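Local coordinates for Ras-interacting protein 1 (Homo sapiens, PDB 5KHO), which binds GTPases, probably through its Ras-associating domain, the part present here, and regulates GTPase signalling, cell architecture and adhesion during blood vessel formation, at residues G17-F22 with R105-Q110; N31-L36 with L51-L56; A74-L79 with L97-D102; W92-L97 with R122-G127. All coordinates share one frame; numbering follows the deposited sequence.

Contact 1 (G17-F22 with R105-Q110); sequences GVLKIF and RPLLVQ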
loop_
_atom_site.group_PDB
_atom_site.type_symbol
_atom_site.label_atom_id
_atom_site.label_comp_id
_atom_site.label_asym_id
_atom_site.label_seq_id
_atom_site.Cartn_x
_atom_site.Cartn_y
_atom_site.Cartn_z
ATOM N N GLY B 17 9.811 -0.770 -16.031
ATOM C CA GLY B 17 8.914 -1.917 -15.942
ATOM C C GLY B 17 7.631 -1.821 -16.745
ATOM O O GLY B 17 7.381 -0.831 -17.448
ATOM N N VAL B 18 6.828 -2.877 -16.646
ATOM C CA VAL B 18 5.518 -2.931 -17.298
ATOM C C VAL B 18 4.399 -2.983 -16.259
ATOM O O VAL B 18 4.555 -3.597 -15.199
ATOM C CB VAL B 18 5.399 -4.067 -18.360
ATOM C CG1 VAL B 18 6.465 -3.897 -19.434
ATOM C CG2 VAL B 18 5.489 -5.461 -17.744
ATOM N N LEU B 19 3.289 -2.314 -16.560
ATOM C CA LEU B 19 2.129 -2.314 -15.679
ATOM C C LEU B 19 0.923 -2.854 -16.419
ATOM O O LEU B 19 0.550 -2.299 -17.450
ATOM C CB LEU B 19 1.830 -0.903 -15.165
ATOM C CG LEU B 19 2.928 -0.032 -14.546
ATOM C CD1 LEU B 19 2.366 1.355 -14.268
ATOM C CD2 LEU B 19 3.513 -0.633 -13.274
ATOM N N LYS B 20 0.340 -3.943 -15.901
ATOM C CA LYS B 20 -0.974 -4.435 -16.351
ATOM C C LYS B 20 -2.064 -3.431 -15.943
ATOM O O LYS B 20 -2.261 -3.189 -14.759
ATOM C CB LYS B 20 -1.329 -5.818 -15.767
ATOM C CG LYS B 20 -0.200 -6.691 -15.245
ATOM C CD LYS B 20 0.209 -7.759 -16.230
ATOM C CE LYS B 20 0.997 -8.869 -15.558
ATOM N NZ LYS B 20 0.105 -9.933 -15.014
ATOM N N ILE B 21 -2.738 -2.838 -16.927
ATOM C CA ILE B 21 -3.874 -1.934 -16.699
ATOM C C ILE B 21 -5.138 -2.741 -16.986
ATOM O O ILE B 21 -5.403 -3.085 -18.147
ATOM C CB ILE B 21 -3.800 -0.657 -17.597
ATOM C CG1 ILE B 21 -2.900 0.417 -16.996
ATOM C CG2 ILE B 21 -5.147 0.033 -17.709
ATOM C CD1 ILE B 21 -1.428 0.095 -16.943
ATOM N N PHE B 22 -5.897 -3.068 -15.941
ATOM C CA PHE B 22 -7.054 -3.960 -16.103
ATOM C C PHE B 22 -8.260 -3.218 -16.630
ATOM O O PHE B 22 -8.638 -2.168 -16.108
ATOM C CB PHE B 22 -7.384 -4.731 -14.818
ATOM C CG PHE B 22 -6.451 -5.875 -14.545
ATOM C CD1 PHE B 22 -5.112 -5.645 -14.164
ATOM C CD2 PHE B 22 -6.891 -7.192 -14.674
ATOM C CE1 PHE B 22 -4.243 -6.708 -13.922
ATOM C CE2 PHE B 22 -6.022 -8.261 -14.420
ATOM C CZ PHE B 22 -4.700 -8.018 -14.041
ATOM N N ARG B 105 3.092 9.240 -10.098
ATOM C CA ARG B 105 3.923 8.353 -10.912
ATOM C C ARG B 105 3.615 6.857 -10.600
ATOM O O ARG B 105 4.117 6.323 -9.603
ATOM C CB ARG B 105 5.408 8.731 -10.758
ATOM N N PRO B 106 2.775 6.188 -11.449
ATOM C CA PRO B 106 2.182 4.858 -11.152
ATOM C C PRO B 106 3.151 3.709 -10.898
ATOM O O PRO B 106 2.817 2.793 -10.146
ATOM C CB PRO B 106 1.337 4.555 -12.399
ATOM C CG PRO B 106 1.014 5.893 -12.949
ATOM C CD PRO B 106 2.267 6.694 -12.738
ATOM N N LEU B 107 4.327 3.747 -11.522
ATOM C CA LEU B 107 5.344 2.727 -11.291
ATOM C C LEU B 107 5.787 2.758 -9.832
ATOM O O LEU B 107 5.946 1.704 -9.220
ATOM C CB LEU B 107 6.539 2.915 -12.228
ATOM C CG LEU B 107 7.562 1.778 -12.283
ATOM C CD1 LEU B 107 7.060 0.646 -13.163
ATOM C CD2 LEU B 107 8.904 2.287 -12.788
ATOM N N LEU B 108 5.953 3.969 -9.290
ATOM C CA LEU B 108 6.291 4.184 -7.881
ATOM C C LEU B 108 5.179 3.756 -6.922
ATOM O O LEU B 108 5.465 3.131 -5.902
ATOM C CB LEU B 108 6.683 5.644 -7.625
ATOM C CG LEU B 108 8.103 6.159 -7.909
ATOM C CD1 LEU B 108 9.157 5.392 -7.116
ATOM C CD2 LEU B 108 8.459 6.167 -9.393
ATOM N N VAL B 109 3.929 4.085 -7.259
ATOM C CA VAL B 109 2.748 3.673 -6.486
ATOM C C VAL B 109 2.702 2.149 -6.303
ATOM O O VAL B 109 2.472 1.672 -5.185
ATOM C CB VAL B 109 1.419 4.235 -7.088
ATOM C CG1 VAL B 109 0.171 3.551 -6.514
ATOM C CG2 VAL B 109 1.332 5.748 -6.898
ATOM N N GLN B 110 2.946 1.382 -7.365
ATOM C CA GLN B 110 2.983 -0.073 -7.186
ATOM C C GLN B 110 4.273 -0.592 -6.550
ATOM O O GLN B 110 4.237 -1.580 -5.820
ATOM C CB GLN B 110 2.595 -0.848 -8.451
ATOM C CG GLN B 110 3.723 -1.216 -9.396
ATOM C CD GLN B 110 3.482 -2.532 -10.115
ATOM O OE1 GLN B 110 2.403 -2.780 -10.668
ATOM N NE2 GLN B 110 4.502 -3.385 -10.120
#
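Pro106, in the first turn of helix 106-112, offers its ring to Leu19 of strand 18-22: Pro106 CB lies 3.8 Å from Leu19 CD1, and the two side chains cross at about a right angle. Leu107 does not start out toward the strand but still reaches it, because its CG stands anti to the backbone N (chi1 -169°) and carries Leu107 CD1 to 3.8 Å from Leu19 CD2. The same Leu107 CD1 lies 4.2 Å from Gly17 CA, just ahead of the strand. Further on, Gln110, bent at chi2, runs past Leu19 in the opposite direction, with Gln110 OE1 3.6 Å from Leu19 CD2. Leu19 thus divides its methyls between partners, and an alanine here would probably open a gap between helix and strand, taking from Pro106 and Leu107 the methyls they pack on across this contact. The axes of strand 18-22 and of helical residues 106-110 pass 9.7 Å apart at 86°, the helix lying across the strand within the ubiquitin-like fold of this Ras-associating domain. No hydrogen bond joins the segments, so their 217 Å² of buried surface implies cohesion by fit and exclusion of water, not by directional bonds.

Contact 2 (N31-L36 with L51-L56); sequences NYKSVL and LERYGL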
loop_
_atom_site.group_PDB
_atom_site.type_symbol
_atom_site.label_atom_id
_atom_site.label_comp_id
_atom_site.label_asym_id
_atom_site.label_seq_id
_atom_site.Cartn_x
_atom_site.Cartn_y
_atom_site.Cartn_z
ATOM N N ASN B 31 -9.142 -8.845 -20.547
ATOM C CA ASN B 31 -8.796 -8.924 -19.130
ATOM C C ASN B 31 -7.886 -7.768 -18.727
ATOM O O ASN B 31 -8.230 -6.974 -17.843
ATOM C CB ASN B 31 -8.148 -10.278 -18.814
ATOM C CG ASN B 31 -7.771 -10.425 -17.356
ATOM O OD1 ASN B 31 -6.684 -10.917 -17.036
ATOM N ND2 ASN B 31 -8.669 -10.009 -16.459
ATOM N N TYR B 32 -6.720 -7.688 -19.356
ATOM C CA TYR B 32 -5.859 -6.520 -19.213
ATOM C C TYR B 32 -5.066 -6.262 -20.484
ATOM O O TYR B 32 -4.815 -7.179 -21.271
ATOM C CB TYR B 32 -4.922 -6.657 -18.005
ATOM C CG TYR B 32 -3.896 -7.765 -18.102
ATOM C CD1 TYR B 32 -2.674 -7.569 -18.777
ATOM C CD2 TYR B 32 -4.126 -9.006 -17.496
ATOM C CE1 TYR B 32 -1.733 -8.587 -18.862
ATOM C CE2 TYR B 32 -3.182 -10.030 -17.559
ATOM C CZ TYR B 32 -1.989 -9.820 -18.240
ATOM O OH TYR B 32 -1.062 -10.841 -18.313
ATOM N N LYS B 33 -4.705 -4.999 -20.681
ATOM C CA LYS B 33 -3.706 -4.597 -21.658
ATOM C C LYS B 33 -2.658 -3.808 -20.875
ATOM O O LYS B 33 -3.000 -3.031 -19.977
ATOM C CB LYS B 33 -4.336 -3.753 -22.767
ATOM C CG LYS B 33 -5.678 -4.281 -23.258
ATOM C CD LYS B 33 -5.999 -3.972 -24.707
ATOM C CE LYS B 33 -7.431 -4.401 -24.986
ATOM N NZ LYS B 33 -7.772 -4.572 -26.426
ATOM N N SER B 34 -1.385 -4.018 -21.180
ATOM C CA SER B 34 -0.325 -3.442 -20.358
ATOM C C SER B 34 0.560 -2.430 -21.079
ATOM O O SER B 34 0.898 -2.604 -22.243
ATOM C CB SER B 34 0.509 -4.546 -19.706
ATOM O OG SER B 34 1.315 -5.217 -20.643
ATOM N N VAL B 35 0.922 -1.372 -20.363
ATOM C CA VAL B 35 1.752 -0.293 -20.899
ATOM C C VAL B 35 3.158 -0.270 -20.267
ATOM O O VAL B 35 3.368 -0.801 -19.162
ATOM C CB VAL B 35 1.062 1.092 -20.754
ATOM C CG1 VAL B 35 -0.202 1.164 -21.590
ATOM C CG2 VAL B 35 0.734 1.411 -19.302
ATOM N N LEU B 36 4.113 0.329 -20.981
ATOM C CA LEU B 36 5.434 0.603 -20.425
ATOM C C LEU B 36 5.381 1.851 -19.566
ATOM O O LEU B 36 4.771 2.853 -19.950
ATOM C CB LEU B 36 6.469 0.774 -21.536
ATOM C CG LEU B 36 7.109 -0.525 -22.036
ATOM C CD1 LEU B 36 7.379 -0.448 -23.530
ATOM C CD2 LEU B 36 8.374 -0.879 -21.259
ATOM N N LEU B 51 -6.183 4.089 -23.045
ATOM C CA LEU B 51 -7.398 4.291 -23.855
ATOM C C LEU B 51 -7.153 4.049 -25.343
ATOM O O LEU B 51 -7.998 3.476 -26.042
ATOM C CB LEU B 51 -7.985 5.686 -23.640
ATOM C CG LEU B 51 -8.737 5.945 -22.337
ATOM C CD1 LEU B 51 -9.013 7.436 -22.200
ATOM C CD2 LEU B 51 -10.022 5.136 -22.255
ATOM N N GLU B 52 -5.982 4.487 -25.803
ATOM C CA GLU B 52 -5.501 4.228 -27.150
ATOM C C GLU B 52 -5.458 2.722 -27.409
ATOM O O GLU B 52 -5.933 2.258 -28.448
ATOM C CB GLU B 52 -4.119 4.855 -27.338
ATOM C CG GLU B 52 -3.958 5.622 -28.635
ATOM C CD GLU B 52 -2.654 6.403 -28.710
ATOM O OE1 GLU B 52 -2.073 6.743 -27.653
ATOM O OE2 GLU B 52 -2.203 6.686 -29.842
ATOM N N ARG B 53 -4.920 1.977 -26.440
ATOM C CA ARG B 53 -4.753 0.526 -26.525
ATOM C C ARG B 53 -6.070 -0.226 -26.297
ATOM O O ARG B 53 -6.208 -1.376 -26.710
ATOM C CB ARG B 53 -3.641 0.061 -25.568
ATOM C CG ARG B 53 -3.346 -1.432 -25.583
ATOM C CD ARG B 53 -2.057 -1.779 -24.863
ATOM N NE ARG B 53 -0.939 -1.892 -25.798
ATOM C CZ ARG B 53 -0.060 -0.929 -26.041
ATOM N NH1 ARG B 53 0.914 -1.143 -26.910
ATOM N NH2 ARG B 53 -0.148 0.240 -25.417
ATOM N N TYR B 54 -7.039 0.423 -25.658
ATOM C CA TYR B 54 -8.386 -0.147 -25.539
ATOM C C TYR B 54 -9.293 0.233 -26.710
ATOM O O TYR B 54 -10.332 -0.401 -26.924
ATOM C CB TYR B 54 -9.022 0.208 -24.186
ATOM C CG TYR B 54 -8.644 -0.773 -23.115
ATOM C CD1 TYR B 54 -9.349 -1.961 -22.957
ATOM C CD2 TYR B 54 -7.558 -0.533 -22.274
ATOM C CE1 TYR B 54 -8.993 -2.881 -21.979
ATOM C CE2 TYR B 54 -7.193 -1.442 -21.293
ATOM C CZ TYR B 54 -7.915 -2.611 -21.151
ATOM O OH TYR B 54 -7.555 -3.525 -20.194
ATOM N N GLY B 55 -8.884 1.260 -27.456
ATOM C CA GLY B 55 -9.615 1.758 -28.613
ATOM C C GLY B 55 -10.673 2.775 -28.240
ATOM O O GLY B 55 -11.864 2.486 -28.331
ATOM N N LEU B 56 -10.234 3.958 -27.804
ATOM C CA LEU B 56 -11.135 5.072 -27.455
ATOM C C LEU B 56 -10.531 6.447 -27.768
ATOM O O LEU B 56 -9.448 6.788 -27.296
ATOM C CB LEU B 56 -11.572 5.006 -25.984
ATOM C CG LEU B 56 -12.544 3.904 -25.541
ATOM C CD1 LEU B 56 -11.812 2.700 -24.968
ATOM C CD2 LEU B 56 -13.539 4.449 -24.529
#
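Lys33 lies between Arg53 and Tyr54, its aliphatic chain touching both. Its CG sits over one face of the tyrosine ring, 3.8 Å from the centroid of Tyr54 and 24° off the ring normal, a CH-pi contact displaced toward the phenol rim. On the arginine side, Lys33 CB meets Arg53 CD at 3.7 Å, and Lys33 CD comes within 3.3 Å of the backbone atom Arg53 O. The lysine can touch both because its CG lies beside the backbone N, anti to the carbonyl carbon (chi1 -43°), and the chain then runs out extended. Farther along strand 30-36, Ser34 O stands over one face of the Arg53 guanidinium, 3.9 Å above its plane, while Val35 CG1 approaches Arg53 NH2 obliquely at 3.9 Å. These are the C-terminal turn of helix 43-54 and the second strand of the ubiquitin-like fold, the elements through which Ras-associating domains characteristically meet small GTPases. Gly55, with positive phi, ends the helical conformation directly after Tyr54. Two second-shell partners position the helix residues: Tyr54 OH donates a hydrogen bond to Ile21 O on the adjacent strand, and Arg53 NH2 forms a salt bridge with Glu49 one turn back. Along the other edge of strand 30-36 runs the chain of another protein, with which Tyr32 and Lys33 pair in an antiparallel ladder that carries the sheet across the interface. On that chain an acidic side chain takes Tyr32 OH and a backbone group binds Ser34 OG.

Contact 3 (A74-L79 with L97-D102); sequences ALCDAL and LRVLGD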
loop_
_atom_site.group_PDB
_atom_site.type_symbol
_atom_site.label_atom_id
_atom_site.label_comp_id
_atom_site.label_asym_id
_atom_site.label_seq_id
_atom_site.Cartn_x
_atom_site.Cartn_y
_atom_site.Cartn_z
ATOM N N ALA B 74 -10.060 7.319 -15.410
ATOM C CA ALA B 74 -9.255 7.315 -14.191
ATOM C C ALA B 74 -8.366 6.080 -14.075
ATOM O O ALA B 74 -8.784 4.963 -14.382
ATOM C CB ALA B 74 -10.169 7.407 -12.978
ATOM N N LEU B 75 -7.136 6.289 -13.627
ATOM C CA LEU B 75 -6.276 5.169 -13.281
ATOM C C LEU B 75 -6.412 4.862 -11.791
ATOM O O LEU B 75 -6.219 5.738 -10.941
ATOM C CB LEU B 75 -4.818 5.421 -13.692
ATOM C CG LEU B 75 -3.820 4.252 -13.658
ATOM C CD1 LEU B 75 -4.326 3.008 -14.383
ATOM C CD2 LEU B 75 -2.497 4.708 -14.246
ATOM N N CYS B 76 -6.742 3.609 -11.495
ATOM C CA CYS B 76 -7.132 3.215 -10.156
ATOM C C CYS B 76 -6.233 2.149 -9.549
ATOM O O CYS B 76 -5.939 1.142 -10.194
ATOM C CB CYS B 76 -8.585 2.747 -10.150
ATOM S SG CYS B 76 -9.724 3.992 -10.791
ATOM N N ASP B 77 -5.806 2.401 -8.308
ATOM C CA ASP B 77 -5.121 1.426 -7.474
ATOM C C ASP B 77 -6.200 0.641 -6.741
ATOM O O ASP B 77 -6.753 1.107 -5.742
ATOM C CB ASP B 77 -4.165 2.139 -6.502
ATOM C CG ASP B 77 -3.127 1.195 -5.858
ATOM O OD1 ASP B 77 -3.191 -0.056 -5.996
ATOM O OD2 ASP B 77 -2.226 1.729 -5.187
ATOM N N ALA B 78 -6.518 -0.538 -7.262
ATOM C CA ALA B 78 -7.599 -1.379 -6.722
ATOM C C ALA B 78 -7.097 -2.477 -5.784
ATOM O O ALA B 78 -5.943 -2.916 -5.890
ATOM C CB ALA B 78 -8.408 -1.986 -7.857
ATOM N N LEU B 79 -7.974 -2.911 -4.876
ATOM C CA LEU B 79 -7.662 -3.930 -3.862
ATOM C C LEU B 79 -8.870 -4.818 -3.556
ATOM O O LEU B 79 -10.021 -4.391 -3.694
ATOM C CB LEU B 79 -7.232 -3.267 -2.547
ATOM C CG LEU B 79 -6.182 -2.169 -2.446
ATOM C CD1 LEU B 79 -6.425 -1.417 -1.159
ATOM C CD2 LEU B 79 -4.777 -2.741 -2.470
ATOM N N LEU B 97 -10.969 0.921 -3.924
ATOM C CA LEU B 97 -10.029 1.480 -4.896
ATOM C C LEU B 97 -9.632 2.915 -4.570
ATOM O O LEU B 97 -10.244 3.562 -3.726
ATOM C CB LEU B 97 -10.575 1.360 -6.332
ATOM C CG LEU B 97 -11.836 2.099 -6.795
ATOM C CD1 LEU B 97 -11.584 3.581 -7.049
ATOM C CD2 LEU B 97 -12.332 1.438 -8.065
ATOM N N ARG B 98 -8.612 3.405 -5.266
ATOM C CA ARG B 98 -8.152 4.772 -5.119
ATOM C C ARG B 98 -7.832 5.335 -6.488
ATOM O O ARG B 98 -7.127 4.697 -7.267
ATOM C CB ARG B 98 -6.912 4.797 -4.243
ATOM C CG ARG B 98 -6.413 6.176 -3.910
ATOM C CD ARG B 98 -5.100 6.080 -3.158
ATOM N NE ARG B 98 -4.188 7.099 -3.657
ATOM C CZ ARG B 98 -3.164 6.862 -4.462
ATOM N NH1 ARG B 98 -2.875 5.632 -4.843
ATOM N NH2 ARG B 98 -2.415 7.862 -4.874
ATOM N N VAL B 99 -8.347 6.528 -6.777
ATOM C CA VAL B 99 -8.062 7.198 -8.043
ATOM C C VAL B 99 -6.769 7.970 -7.894
ATOM O O VAL B 99 -6.690 8.909 -7.104
ATOM C CB VAL B 99 -9.203 8.149 -8.469
ATOM C CG1 VAL B 99 -8.867 8.863 -9.777
ATOM C CG2 VAL B 99 -10.512 7.381 -8.595
ATOM N N LEU B 100 -5.758 7.563 -8.646
ATOM C CA LEU B 100 -4.516 8.320 -8.735
ATOM C C LEU B 100 -4.785 9.717 -9.280
ATOM O O LEU B 100 -5.597 9.879 -10.196
ATOM C CB LEU B 100 -3.511 7.597 -9.642
ATOM C CG LEU B 100 -2.602 6.497 -9.057
ATOM C CD1 LEU B 100 -3.374 5.316 -8.480
ATOM C CD2 LEU B 100 -1.597 6.015 -10.102
ATOM N N GLY B 101 -4.132 10.724 -8.698
ATOM C CA GLY B 101 -4.064 12.057 -9.311
ATOM C C GLY B 101 -3.232 12.003 -10.586
ATOM O O GLY B 101 -2.417 11.094 -10.755
ATOM N N ASP B 102 -3.429 12.968 -11.480
ATOM C CA ASP B 102 -2.725 12.991 -12.779
ATOM C C ASP B 102 -1.210 13.119 -12.670
ATOM O O ASP B 102 -0.501 12.617 -13.537
ATOM C CB ASP B 102 -3.242 14.116 -13.675
ATOM C CG ASP B 102 -4.752 14.127 -13.804
ATOM O OD1 ASP B 102 -5.379 13.045 -13.903
ATOM O OD2 ASP B 102 -5.310 15.243 -13.821
#
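Arg98 and Asp77 face each other across neighbouring strands, with Asp77 OD2 at the edge of the guanidinium and near its plane. The ion pair is long, 4.0 Å from Asp77 OD2 to Arg98 NH1, and the carboxylate and guanidinium planes are turned 71° apart. Each charge has a stronger partner outside the segments, since Asp77 OD2 forms a salt bridge with Arg121 and Arg98 NH2 one with Glu104. The backbones of this same pair bond in both directions: Asp77 N gives to Arg98 O at 2.8 Å, and Arg98 N to Asp77 O at 3.0 Å. A further backbone bond runs from Leu100 N to Leu75 O at 3.0 Å. Cys76 with Val99 and Ala78 with Leu97 are the non-hydrogen-bonded pairs, and their side chains occupy the other face of the sheet. There Cys76 SG is flanked by Val99 CG2 at 4.1 Å and Leu97 CD1 at 4.2 Å, while Ala74 CB meets Val99 CG1 at 3.7 Å. Leu100 CD1 packs 3.8 Å from Asp77 CB, brought there by a CG anti to the carbonyl carbon (chi1 -85°). Helix 128-136 lies against Val99, whereas helix 106-112 covers Asp77 and Leu100, and Trp113 of the second subunit packs on Asp77 and Arg98. Antiparallel pairing of strand 73-80 with 96-99, the outermost strand on this side within the chain, fits the third and fourth strands of a ubiquitin-like Ras-associating domain.

Contact 4 (W92-L97 with R122-G127); sequences WRAEHL and RFELRG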
loop_
_atom_site.group_PDB
_atom_site.type_symbol
_atom_site.label_atom_id
_atom_site.label_comp_id
_atom_site.label_asym_id
_atom_site.label_seq_id
_atom_site.Cartn_x
_atom_site.Cartn_y
_atom_site.Cartn_z
ATOM N N TRP B 92 -12.337 -12.123 -9.746
ATOM C CA TRP B 92 -12.584 -11.340 -8.534
ATOM C C TRP B 92 -13.104 -9.921 -8.860
ATOM O O TRP B 92 -12.965 -9.449 -9.996
ATOM C CB TRP B 92 -11.313 -11.298 -7.659
ATOM C CG TRP B 92 -10.257 -10.340 -8.154
ATOM C CD1 TRP B 92 -9.534 -10.434 -9.312
ATOM C CD2 TRP B 92 -9.820 -9.138 -7.510
ATOM N NE1 TRP B 92 -8.678 -9.367 -9.426
ATOM C CE2 TRP B 92 -8.835 -8.555 -8.334
ATOM C CE3 TRP B 92 -10.165 -8.498 -6.316
ATOM C CZ2 TRP B 92 -8.190 -7.356 -7.998
ATOM C CZ3 TRP B 92 -9.528 -7.306 -5.991
ATOM C CH2 TRP B 92 -8.550 -6.751 -6.826
ATOM N N ARG B 93 -13.724 -9.272 -7.869
ATOM C CA ARG B 93 -14.154 -7.867 -7.970
ATOM C C ARG B 93 -13.447 -7.083 -6.872
ATOM O O ARG B 93 -13.192 -7.637 -5.800
ATOM C CB ARG B 93 -15.679 -7.741 -7.823
ATOM N N ALA B 94 -13.135 -5.811 -7.133
ATOM C CA ALA B 94 -12.386 -4.965 -6.172
ATOM C C ALA B 94 -13.207 -4.444 -4.973
ATOM O O ALA B 94 -14.266 -3.829 -5.152
ATOM C CB ALA B 94 -11.714 -3.812 -6.897
ATOM N N GLU B 95 -12.696 -4.678 -3.763
ATOM C CA GLU B 95 -13.353 -4.265 -2.504
ATOM C C GLU B 95 -13.172 -2.776 -2.130
ATOM O O GLU B 95 -14.034 -2.191 -1.473
ATOM C CB GLU B 95 -12.907 -5.165 -1.344
ATOM N N HIS B 96 -12.048 -2.189 -2.531
ATOM C CA HIS B 96 -11.784 -0.758 -2.378
ATOM C C HIS B 96 -10.868 -0.337 -3.509
ATOM O O HIS B 96 -10.095 -1.145 -4.011
ATOM C CB HIS B 96 -11.136 -0.450 -1.015
ATOM C CG HIS B 96 -10.793 0.998 -0.811
ATOM N ND1 HIS B 96 -11.751 1.979 -0.651
ATOM C CD2 HIS B 96 -9.597 1.632 -0.750
ATOM C CE1 HIS B 96 -11.160 3.154 -0.509
ATOM N NE2 HIS B 96 -9.853 2.970 -0.562
ATOM N N LEU B 97 -10.969 0.921 -3.924
ATOM C CA LEU B 97 -10.029 1.480 -4.896
ATOM C C LEU B 97 -9.632 2.915 -4.570
ATOM O O LEU B 97 -10.244 3.562 -3.726
ATOM C CB LEU B 97 -10.575 1.360 -6.332
ATOM C CG LEU B 97 -11.836 2.099 -6.795
ATOM C CD1 LEU B 97 -11.584 3.581 -7.049
ATOM C CD2 LEU B 97 -12.332 1.438 -8.065
ATOM N N ARG B 122 -4.351 -4.740 -8.216
ATOM C CA ARG B 122 -4.148 -4.487 -9.637
ATOM C C ARG B 122 -4.511 -3.048 -10.001
ATOM O O ARG B 122 -5.301 -2.415 -9.296
ATOM C CB ARG B 122 -4.952 -5.481 -10.490
ATOM C CG ARG B 122 -6.456 -5.245 -10.530
ATOM C CD ARG B 122 -7.191 -6.420 -11.137
ATOM N NE ARG B 122 -8.601 -6.102 -11.371
ATOM C CZ ARG B 122 -9.490 -6.923 -11.928
ATOM N NH1 ARG B 122 -10.737 -6.514 -12.101
ATOM N NH2 ARG B 122 -9.151 -8.151 -12.314
ATOM N N PHE B 123 -3.924 -2.542 -11.089
ATOM C CA PHE B 123 -4.322 -1.266 -11.664
ATOM C C PHE B 123 -5.542 -1.458 -12.557
ATOM O O PHE B 123 -5.582 -2.386 -13.356
ATOM C CB PHE B 123 -3.190 -0.636 -12.473
ATOM C CG PHE B 123 -2.222 0.164 -11.653
ATOM C CD1 PHE B 123 -2.645 1.274 -10.927
ATOM C CD2 PHE B 123 -0.868 -0.177 -11.629
ATOM C CE1 PHE B 123 -1.739 2.010 -10.174
ATOM C CE2 PHE B 123 0.042 0.556 -10.883
ATOM C CZ PHE B 123 -0.393 1.652 -10.154
ATOM N N GLU B 124 -6.531 -0.577 -12.411
ATOM C CA GLU B 124 -7.752 -0.616 -13.221
ATOM C C GLU B 124 -7.955 0.673 -14.029
ATOM O O GLU B 124 -7.586 1.769 -13.578
ATOM C CB GLU B 124 -8.977 -0.918 -12.348
ATOM C CG GLU B 124 -9.066 -2.370 -11.868
ATOM C CD GLU B 124 -10.284 -2.675 -10.987
ATOM O OE1 GLU B 124 -10.878 -1.750 -10.384
ATOM O OE2 GLU B 124 -10.648 -3.867 -10.880
ATOM N N LEU B 125 -8.506 0.527 -15.236
ATOM C CA LEU B 125 -8.935 1.679 -16.018
ATOM C C LEU B 125 -10.441 1.801 -15.906
ATOM O O LEU B 125 -11.172 0.884 -16.294
ATOM C CB LEU B 125 -8.550 1.529 -17.481
ATOM C CG LEU B 125 -8.093 2.748 -18.294
ATOM C CD1 LEU B 125 -8.670 2.632 -19.698
ATOM C CD2 LEU B 125 -8.426 4.101 -17.681
ATOM N N ARG B 126 -10.902 2.920 -15.359
ATOM C CA ARG B 126 -12.332 3.136 -15.133
ATOM C C ARG B 126 -12.807 4.519 -15.559
ATOM O O ARG B 126 -12.014 5.471 -15.611
ATOM C CB ARG B 126 -12.679 2.913 -13.660
ATOM C CG ARG B 126 -12.749 1.455 -13.234
ATOM C CD ARG B 126 -13.155 1.383 -11.779
ATOM N NE ARG B 126 -12.980 0.049 -11.219
ATOM C CZ ARG B 126 -13.900 -0.908 -11.246
ATOM N NH1 ARG B 126 -15.082 -0.703 -11.825
ATOM N NH2 ARG B 126 -13.630 -2.083 -10.696
ATOM N N GLY B 127 -14.102 4.626 -15.865
ATOM C CA GLY B 127 -14.746 5.928 -15.976
ATOM C C GLY B 127 -14.558 6.670 -14.663
ATOM O O GLY B 127 -14.779 6.094 -13.588
#
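Arg122 runs alongside the indole of Trp92, the two side chains passing in opposite directions. From CB the chain turns so that CG falls between the backbone N and the carbonyl carbon (chi1 74°), then extends as far as NE. Arg122 CG lies 3.7 Å from Trp92 CZ2, and Arg122 CD comes closer to that ring atom, at 3.4 Å. Beyond, one guanidinium face receives the Trp92 CE2 and NE1 side of the indole, although the two planes stand 63° apart. Arg122 NH2 ends 3.2 Å from Trp92 NE1, but both are donors and no bond forms. At the guanidinium edge, Arg122 NE (3.1 Å) and Arg122 NH1 (2.9 Å) both bond Glu124 OE2 on its anti side. The other oxygen, Glu124 OE1, takes Arg126 NH2 at 2.8 Å and also Arg126 NE from above the carboxylate plane, so in this salt-bridge network each arginine grips one oxygen of a buried carboxylate side-on. A leucine in place of Arg122 would probably leave Glu124 OE2 without its donors and the indole free to shift. At the far end of the network Leu97 CD2 touches Arg126 NE at 3.5 Å. Glu124 sits on strand 120-127, bonded through its backbone to Cys76 of strand 73-80; Phe22 of strand 18-22, the neighbour on the other side, packs on Arg122, and helix 128-136 closes over Leu97 and Arg126, with Glu130 taking Arg126 NH1.

In the fold
From the N terminus, strand 18-22 opens contact 1, the widest loop, which closes only at helix 106-112. Within that span contact 2 closes first, folding helix 43-54 back on strand 30-36, and contact 3 follows in series, joining strands 73-80 and 96-99. Contact 4 begins before contact 3 has closed, with Leu97 common to both, and ends beyond contact 1 on strand 120-127, crossing contacts 1 and 3 but following contact 2. All four reach one mixed sheet: contact 2 lies at its 30-36 side, outermost within this chain, and contact 3 at its 96-99 edge. Contact 1 attaches a helix to strand 18-22; contact 4 links the approach to strand 96-99 with central strand 120-127.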